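Side-chain contacts in NtrC family transcriptional regulator (Clostridium acetobutylicum ATCC 824, PDB 2Q5C), which probably regulates transcription as a DNA- and ATP-binding activator of the sigma-54-dependent type, this chain being its N-terminal, propionate-activator-like domain: residues A8-N13 / K43-L48; I55-R58 / Y64-K67; M84-N89 / I145-K150. One frame throughout, in Å; residues are numbered along the deposited sequence. Where two conformers were deposited one is given.

How the contacts relate
Contacts 1 and 2 belong to one lobe and contact 3 to the other. Strands 6-11 and 54-58 are neighbours in the first parallel sheet, so contacts 1 and 2 have centres about 8 Å apart and are tied together by backbone bonds, among them Ala-8 O to Ile-56 N at 2.8 Å. Contact 3 lies on the second sheet, its centre about 24 Å from that of contact 1 and about 22 Å from that of contact 2. One place where contacts 1 and 3 touch is Gln-12 OE1 against Lys-150 CB, at 3.7 Å. Glycerol, probably from the crystallisation liquor, is bonded to Ser-11 and Gln-12, and glycerol also meets the Arg-58 carbonyl weakly, consistent with a pocket between the lobes.

Contact 1 (A8-N13 / K43-L48); sequences ALISQN and KIAFGL
No aromatic ring or flat side-chain group takes part where Ile-10 meets Ala-45 and Ile-44; the surfaces are methyls, without faces or edges to tell apart. Ile-10 makes the larger part of the strand's contact. Its CG1 sits anti to the carbonyl carbon (chi1 -56°) and the chain then runs out fully extended, carrying CD1 to the helix surface. There CD1 lies 3.8 Å from Ala-45 CB and 4.0 Å from the Ala-45 backbone N, close to the helix backbone because alanine puts so little in the way. Ile-44 CG2 comes up beside the same methyl, with Ile-10 CD1 4.2 Å away. One turn nearer the helix end, Leu-48 sends CD1 across to Ala-8 CB, a methyl-to-methyl contact at 4.1 Å. Pairing Ala-8 with Leu-48 and Ile-10 with Ala-45 is in keeping with the near-antiparallel run of strand 8-11 and helix 43-48, at 169°, with their axes 10.1 Å apart. Further along, Ser-11 OG accepts from Asn-13 N in an ST turn, and Asn-13 caps the start of helix 14-27. Ile-10 also packs on Ile-55 of strand 54-58, while Leu-9 turns to helix 14-27 on the other face of the sheet. Helix 38-48 thus lies over strand 6-11 as the crossover that links the flanking strands 30-35 and 54-58.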
loop_
_atom_site.group_PDB
_atom_site.type_symbol
_atom_site.label_atom_id
_atom_site.label_comp_id
_atom_site.label_asym_id
_atom_site.label_seq_id
_atom_site.Cartn_x
_atom_site.Cartn_y
_atom_site.Cartn_z
ATOM N N ALA A 8 -2.371 2.886 15.298
ATOM C CA ALA A 8 -2.933 3.594 14.145
ATOM C C ALA A 8 -2.681 2.854 12.857
ATOM O O ALA A 8 -1.564 2.439 12.595
ATOM C CB ALA A 8 -2.372 4.986 14.014
ATOM N N LEU A 9 -3.715 2.718 12.035
ATOM C CA LEU A 9 -3.582 2.253 10.651
ATOM C C LEU A 9 -3.780 3.436 9.752
ATOM O O LEU A 9 -4.800 4.119 9.857
ATOM C CB LEU A 9 -4.626 1.155 10.338
ATOM C CG LEU A 9 -4.680 0.797 8.842
ATOM C CD1 LEU A 9 -3.429 0.056 8.426
ATOM C CD2 LEU A 9 -5.883 -0.112 8.609
ATOM N N ILE A 10 -2.819 3.702 8.860
ATOM C CA ILE A 10 -2.909 4.826 7.926
ATOM C C ILE A 10 -2.880 4.204 6.534
ATOM O O ILE A 10 -1.905 3.533 6.167
ATOM C CB ILE A 10 -1.760 5.842 8.108
ATOM C CG1 ILE A 10 -1.749 6.318 9.567
ATOM C CG2 ILE A 10 -1.951 7.002 7.106
ATOM C CD1 ILE A 10 -0.600 7.302 9.917
ATOM N N SER A 11 -3.977 4.356 5.797
ATOM C CA SER A 11 -4.155 3.613 4.553
ATOM C C SER A 11 -5.188 4.366 3.738
ATOM O O SER A 11 -5.930 5.164 4.280
ATOM C CB SER A 11 -4.699 2.224 4.922
ATOM O OG SER A 11 -5.036 1.453 3.769
ATOM N N GLN A 12 -5.247 4.090 2.446
ATOM C CA GLN A 12 -6.360 4.577 1.624
ATOM C C GLN A 12 -7.306 3.437 1.254
ATOM O O GLN A 12 -8.261 3.655 0.495
ATOM C CB GLN A 12 -5.841 5.250 0.359
ATOM C CG GLN A 12 -5.016 6.479 0.618
ATOM C CD GLN A 12 -4.603 7.124 -0.663
ATOM O OE1 GLN A 12 -3.737 6.609 -1.393
ATOM N NE2 GLN A 12 -5.233 8.233 -0.971
ATOM N N ASN A 13 -7.066 2.245 1.793
ATOM C CA ASN A 13 -7.827 1.053 1.428
ATOM C C ASN A 13 -9.026 0.942 2.369
ATOM O O ASN A 13 -8.863 0.642 3.558
ATOM C CB ASN A 13 -6.918 -0.170 1.539
ATOM C CG ASN A 13 -7.476 -1.370 0.853
ATOM O OD1 ASN A 13 -8.339 -2.049 1.394
ATOM N ND2 ASN A 13 -6.989 -1.643 -0.374
ATOM N N LYS A 43 2.965 13.193 7.708
ATOM C CA LYS A 43 2.588 14.325 8.577
ATOM C C LYS A 43 1.565 13.894 9.638
ATOM O O LYS A 43 1.657 14.244 10.818
ATOM C CB LYS A 43 2.056 15.495 7.751
ATOM C CG LYS A 43 1.617 16.671 8.631
ATOM C CD LYS A 43 1.248 17.871 7.793
ATOM C CE LYS A 43 0.818 19.054 8.689
ATOM N NZ LYS A 43 0.619 20.303 7.846
ATOM N N ILE A 44 0.584 13.101 9.226
ATOM C CA ILE A 44 -0.413 12.594 10.175
ATOM C C ILE A 44 0.254 11.650 11.189
ATOM O O ILE A 44 -0.014 11.747 12.403
ATOM C CB ILE A 44 -1.553 11.891 9.409
ATOM C CG1 ILE A 44 -2.385 12.911 8.641
ATOM C CG2 ILE A 44 -2.441 11.076 10.365
ATOM C CD1 ILE A 44 -3.230 12.278 7.518
ATOM N N ALA A 45 1.134 10.759 10.731
ATOM C CA ALA A 45 1.873 9.877 11.632
ATOM C C ALA A 45 2.719 10.670 12.637
ATOM O O ALA A 45 2.729 10.355 13.827
ATOM C CB ALA A 45 2.738 8.937 10.855
ATOM N N PHE A 46 3.391 11.696 12.149
ATOM C CA PHE A 46 4.224 12.517 13.016
ATOM C C PHE A 46 3.355 13.149 14.104
ATOM O O PHE A 46 3.737 13.185 15.278
ATOM C CB PHE A 46 4.941 13.587 12.186
ATOM C CG PHE A 46 5.944 14.358 12.970
ATOM C CD1 PHE A 46 7.267 13.939 12.995
ATOM C CD2 PHE A 46 5.549 15.459 13.732
ATOM C CE1 PHE A 46 8.226 14.659 13.768
ATOM C CE2 PHE A 46 6.481 16.174 14.505
ATOM C CZ PHE A 46 7.808 15.755 14.525
ATOM N N GLY A 47 2.169 13.600 13.720
ATOM C CA GLY A 47 1.245 14.262 14.673
ATOM C C GLY A 47 0.696 13.295 15.708
ATOM O O GLY A 47 0.339 13.701 16.807
ATOM N N LEU A 48 0.618 12.012 15.354
ATOM C CA LEU A 48 0.071 10.973 16.237
ATOM C C LEU A 48 1.089 10.276 17.116
ATOM O O LEU A 48 0.732 9.529 18.037
ATOM C CB LEU A 48 -0.571 9.875 15.384
ATOM C CG LEU A 48 -1.954 10.162 14.822
ATOM C CD1 LEU A 48 -2.292 9.091 13.814
ATOM C CD2 LEU A 48 -2.967 10.157 15.954
#

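Contact 2 (I55-R58 / Y64-K67). With SO4 (sulfate ion), chain E.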
loop_
_atom_site.group_PDB
_atom_site.type_symbol
_atom_site.label_atom_id
_atom_site.label_comp_id
_atom_site.label_asym_id
_atom_site.label_seq_id
_atom_site.Cartn_x
_atom_site.Cartn_y
_atom_site.Cartn_z
ATOM N N ILE A 55 2.364 2.405 14.575
ATOM C CA ILE A 55 1.677 2.765 13.334
ATOM C C ILE A 55 1.846 1.613 12.361
ATOM O O ILE A 55 2.937 1.021 12.281
ATOM C CB ILE A 55 2.205 4.041 12.760
ATOM C CG1 ILE A 55 1.888 5.178 13.763
ATOM C CG2 ILE A 55 1.520 4.376 11.405
ATOM C CD1 ILE A 55 2.669 6.432 13.539
ATOM N N ILE A 56 0.763 1.255 11.656
ATOM C CA ILE A 56 0.758 0.271 10.566
ATOM C C ILE A 56 0.387 0.991 9.283
ATOM O O ILE A 56 -0.532 1.834 9.250
ATOM C CB ILE A 56 -0.245 -0.887 10.853
ATOM C CG1 ILE A 56 0.122 -1.673 12.117
ATOM C CG2 ILE A 56 -0.344 -1.777 9.618
ATOM C CD1 ILE A 56 -0.914 -2.665 12.560
ATOM N N SER A 57 1.081 0.659 8.197
ATOM C CA SER A 57 0.802 1.249 6.879
ATOM C C SER A 57 1.317 0.279 5.846
ATOM O O SER A 57 1.794 -0.782 6.208
ATOM C CB SER A 57 1.349 2.663 6.747
ATOM O OG SER A 57 2.767 2.628 6.811
ATOM N N ARG A 58 1.209 0.622 4.560
ATOM C CA ARG A 58 1.587 -0.320 3.537
ATOM C C ARG A 58 2.516 0.331 2.543
ATOM O O ARG A 58 2.428 1.525 2.263
ATOM C CB ARG A 58 0.305 -0.784 2.853
ATOM C CG ARG A 58 0.493 -1.933 1.909
ATOM C CD ARG A 58 -0.801 -2.728 1.819
ATOM N NE ARG A 58 -1.788 -2.092 0.959
ATOM C CZ ARG A 58 -2.067 -2.494 -0.289
ATOM N NH1 ARG A 58 -2.976 -1.847 -0.993
ATOM N NH2 ARG A 58 -1.439 -3.543 -0.827
ATOM N N TYR A 64 7.813 6.333 4.004
ATOM C CA TYR A 64 7.673 7.738 4.410
ATOM C C TYR A 64 7.455 7.870 5.911
ATOM O O TYR A 64 8.020 8.747 6.564
ATOM C CB TYR A 64 6.532 8.404 3.627
ATOM C CG TYR A 64 6.968 8.860 2.243
ATOM C CD1 TYR A 64 7.027 7.979 1.177
ATOM C CD2 TYR A 64 7.346 10.180 2.041
ATOM C CE1 TYR A 64 7.491 8.408 -0.084
ATOM C CE2 TYR A 64 7.780 10.628 0.798
ATOM C CZ TYR A 64 7.826 9.722 -0.251
ATOM O OH TYR A 64 8.291 10.185 -1.458
ATOM N N ILE A 65 6.638 6.977 6.458
ATOM C CA ILE A 65 6.382 7.020 7.897
ATOM C C ILE A 65 7.606 6.591 8.694
ATOM O O ILE A 65 7.952 7.266 9.674
ATOM C CB ILE A 65 5.143 6.163 8.230
ATOM C CG1 ILE A 65 3.915 6.866 7.663
ATOM C CG2 ILE A 65 4.975 5.978 9.761
ATOM C CD1 ILE A 65 2.611 6.080 7.758
ATOM N N LYS A 66 8.257 5.507 8.300
ATOM C CA LYS A 66 9.363 5.004 9.107
ATOM C C LYS A 66 10.473 6.043 9.220
ATOM O O LYS A 66 11.080 6.154 10.280
ATOM C CB LYS A 66 9.922 3.716 8.534
ATOM C CG LYS A 66 10.999 3.073 9.428
ATOM C CD LYS A 66 11.469 1.739 8.858
ATOM C CE LYS A 66 11.936 0.795 9.968
ATOM N NZ LYS A 66 10.767 0.214 10.716
ATOM N N LYS A 67 10.704 6.800 8.159
ATOM C CA LYS A 67 11.808 7.777 8.147
ATOM C C LYS A 67 11.483 9.032 8.935
ATOM O O LYS A 67 12.364 9.873 9.140
ATOM C CB LYS A 67 12.217 8.147 6.717
ATOM C CG LYS A 67 12.769 6.971 5.937
ATOM C CD LYS A 67 13.431 7.418 4.647
ATOM C CE LYS A 67 13.561 6.286 3.639
ATOM N NZ LYS A 67 14.084 5.032 4.242
HETATM S S SO4 E . 9.417 13.376 -2.038
HETATM O O1 SO4 E . 10.588 14.130 -2.482
HETATM O O2 SO4 E . 8.530 14.192 -1.211
HETATM O O3 SO4 E . 8.707 12.967 -3.247
HETATM O O4 SO4 E . 9.873 12.231 -1.257
#
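Ile-65 faces Ile-55 and Ser-57 through two branches that its torsions turn to the strand. With chi1 at -69° its CG2 stands anti to the backbone N, and the CG1 arm, extended by chi2 of 173°, carries CD1 toward the strand. Ser-57, at chi1 65°, tucks OG between its own backbone N and carbonyl carbon. The result is a split contact: Ile-65 CD1 rests against Ser-57 OG at 3.6 Å and Ser-57 CB at 3.8 Å, while Ile-65 CG2 meets Ile-55 CG2 at 4.1 Å. The two isoleucines cross obliquely, touching by their branch methyls. Ala-45 of helix 38-48 and Ile-10 of strand 6-11 pack against both of them, and Ser-73 of the next strand adjoins Ile-65.

Tyr-64, one residue earlier, leads its ring away from the strand. Tyr-64 OH donates to sulfate O4 over 2.6 Å, and that oxygen stands at the ring edge near its plane, 3.3 Å from Tyr-64 CE2. The hydroxyl also accepts from the backbone N of Glu-128, and Asp-129 N holds the sulfate too, an ion probably taken from the crystallisation liquor. Within this beta-alpha-beta unit the helix therefore meets the sheet by van der Waals packing, one apolar pair and a methyl against a serine hydroxyl, with no hydrogen bond between the two segments, and keeps the hydroxyl that meets the sulfate in the crystal on a different side.

Contact 3 (M84-N89 / I145-K150); sequences MRAVYN and IVVSGK
Val-147 projects from its strand to the helix and touches Ala-86 and Val-87 with a single methyl. CG1 does the work: it lies 3.7 Å from Ala-86 CB and, more loosely, 4.3 Å from Val-87 CG2, so it fits between two successive residues of the helix. The torsion explains this reach, since CG1 is anti to the backbone N at chi1 178°. Ala-86 directs its methyl at the strand, and the backbones come near, Val-87 CA and Val-147 CA being 6.7 Å apart, which is consistent with so small a side chain at Ala-86.

In the next shell, Ile-166 packs on both Ala-86 and Val-147, while Val-87 is further bounded by Leu-97 and, from helix 109-116, by Ile-112 and Leu-116. Backbone bonds from Val-147 to Ala-98 and Ile-100 fix the strand beside strand 96-102, and Ser-148, turned from the helix, adds a link from OG to the Ile-100 carbonyl, just before Gly-149 takes the N-cap position of helix 150-158. On the opposite face of the sheet, Val-146 meets that helix at Val-152 and Ala-156.

Helices thus cover this parallel sheet on both sides, a three-layer alpha/beta sandwich. The partner lobe repeats the strand order 2-1-3-4, giving the chain two parallel alpha/beta halves, consistent with a PrpR-type N-terminal domain.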
loop_
_atom_site.group_PDB
_atom_site.type_symbol
_atom_site.label_atom_id
_atom_site.label_comp_id
_atom_site.label_asym_id
_atom_site.label_seq_id
_atom_site.Cartn_x
_atom_site.Cartn_y
_atom_site.Cartn_z
ATOM N N MET A 84 -1.085 -10.501 -8.431
ATOM C CA MET A 84 -1.750 -11.317 -9.425
ATOM C C MET A 84 -3.228 -11.027 -9.438
ATOM O O MET A 84 -3.795 -10.881 -10.519
ATOM C CB MET A 84 -1.481 -12.796 -9.170
ATOM C CG MET A 84 -0.019 -13.156 -9.233
ATOM S SD MET A 84 0.785 -12.727 -10.804
ATOM C CE MET A 84 0.221 -14.077 -11.863
ATOM N N ARG A 85 -3.865 -10.930 -8.264
ATOM C CA ARG A 85 -5.314 -10.603 -8.225
ATOM C C ARG A 85 -5.597 -9.314 -9.007
ATOM O O ARG A 85 -6.573 -9.243 -9.770
ATOM C CB ARG A 85 -5.778 -10.357 -6.791
ATOM C CG ARG A 85 -5.990 -11.585 -5.922
ATOM C CD ARG A 85 -6.250 -11.128 -4.500
ATOM N NE ARG A 85 -6.951 -12.147 -3.720
ATOM C CZ ARG A 85 -7.081 -12.123 -2.395
ATOM N NH1 ARG A 85 -6.565 -11.148 -1.693
ATOM N NH2 ARG A 85 -7.729 -13.120 -1.780
ATOM N N ALA A 86 -4.741 -8.309 -8.841
ATOM C CA ALA A 86 -4.964 -7.039 -9.515
ATOM C C ALA A 86 -4.773 -7.173 -11.014
ATOM O O ALA A 86 -5.585 -6.619 -11.777
ATOM C CB ALA A 86 -4.076 -5.951 -8.950
ATOM N N VAL A 87 -3.747 -7.882 -11.449
ATOM C CA VAL A 87 -3.528 -8.053 -12.892
ATOM C C VAL A 87 -4.695 -8.832 -13.494
ATOM O O VAL A 87 -5.210 -8.503 -14.582
ATOM C CB VAL A 87 -2.213 -8.745 -13.143
ATOM C CG1 VAL A 87 -2.095 -9.135 -14.649
ATOM C CG2 VAL A 87 -1.057 -7.846 -12.707
ATOM N N TYR A 88 -5.112 -9.890 -12.835
ATOM C CA TYR A 88 -6.256 -10.653 -13.283
ATOM C C TYR A 88 -7.492 -9.771 -13.468
ATOM O O TYR A 88 -8.180 -9.874 -14.488
ATOM C CB TYR A 88 -6.495 -11.787 -12.271
ATOM C CG TYR A 88 -7.774 -12.504 -12.450
ATOM C CD1 TYR A 88 -7.934 -13.391 -13.498
ATOM C CD2 TYR A 88 -8.831 -12.305 -11.570
ATOM C CE1 TYR A 88 -9.134 -14.067 -13.689
ATOM C CE2 TYR A 88 -10.039 -13.005 -11.742
ATOM C CZ TYR A 88 -10.161 -13.876 -12.799
ATOM O OH TYR A 88 -11.337 -14.549 -13.017
ATOM N N ASN A 89 -7.777 -8.890 -12.521
ATOM C CA ASN A 89 -8.920 -8.002 -12.630
ATOM C C ASN A 89 -8.735 -6.986 -13.747
ATOM O O ASN A 89 -9.698 -6.677 -14.469
ATOM C CB ASN A 89 -9.112 -7.244 -11.332
ATOM C CG ASN A 89 -9.722 -8.085 -10.243
ATOM O OD1 ASN A 89 -10.534 -8.966 -10.503
ATOM N ND2 ASN A 89 -9.384 -7.761 -9.003
ATOM N N ILE A 145 -3.677 1.071 -19.308
ATOM C CA ILE A 145 -4.100 0.387 -18.070
ATOM C C ILE A 145 -2.907 0.373 -17.123
ATOM O O ILE A 145 -1.833 -0.053 -17.496
ATOM C CB ILE A 145 -4.511 -1.056 -18.360
ATOM C CG1 ILE A 145 -5.578 -1.146 -19.477
ATOM C CG2 ILE A 145 -5.057 -1.727 -17.079
ATOM C CD1 ILE A 145 -5.701 -2.502 -20.100
ATOM N N VAL A 146 -3.140 0.837 -15.898
ATOM C CA VAL A 146 -2.082 0.878 -14.880
ATOM C C VAL A 146 -2.507 0.057 -13.649
ATOM O O VAL A 146 -3.617 0.250 -13.134
ATOM C CB VAL A 146 -1.835 2.324 -14.425
ATOM C CG1 VAL A 146 -0.890 2.380 -13.219
ATOM C CG2 VAL A 146 -1.260 3.136 -15.563
ATOM N N VAL A 147 -1.612 -0.826 -13.192
ATOM C CA VAL A 147 -1.829 -1.664 -11.975
ATOM C C VAL A 147 -0.776 -1.206 -10.982
ATOM O O VAL A 147 0.418 -1.275 -11.265
ATOM C CB VAL A 147 -1.625 -3.125 -12.304
ATOM C CG1 VAL A 147 -1.794 -4.003 -11.048
ATOM C CG2 VAL A 147 -2.604 -3.563 -13.349
ATOM N N SER A 148 -1.223 -0.700 -9.833
ATOM C CA SER A 148 -0.288 -0.176 -8.851
ATOM C C SER A 148 -1.020 0.083 -7.554
ATOM O O SER A 148 -2.188 -0.282 -7.384
ATOM C CB SER A 148 0.332 1.149 -9.359
ATOM O OG SER A 148 1.504 1.536 -8.629
ATOM N N GLY A 149 -0.328 0.744 -6.637
ATOM C CA GLY A 149 -0.995 1.247 -5.437
ATOM C C GLY A 149 -1.930 2.413 -5.716
ATOM O O GLY A 149 -1.914 3.025 -6.802
ATOM N N LYS A 150 -2.735 2.757 -4.723
ATOM C CA LYS A 150 -3.836 3.695 -4.893
ATOM C C LYS A 150 -3.422 5.100 -5.330
ATOM O O LYS A 150 -4.113 5.724 -6.142
ATOM C CB LYS A 150 -4.668 3.770 -3.592
ATOM C CG LYS A 150 -5.937 4.613 -3.671
ATOM C CD LYS A 150 -6.906 4.099 -4.715
ATOM C CE LYS A 150 -8.365 4.449 -4.361
ATOM N NZ LYS A 150 -8.615 5.926 -4.211
#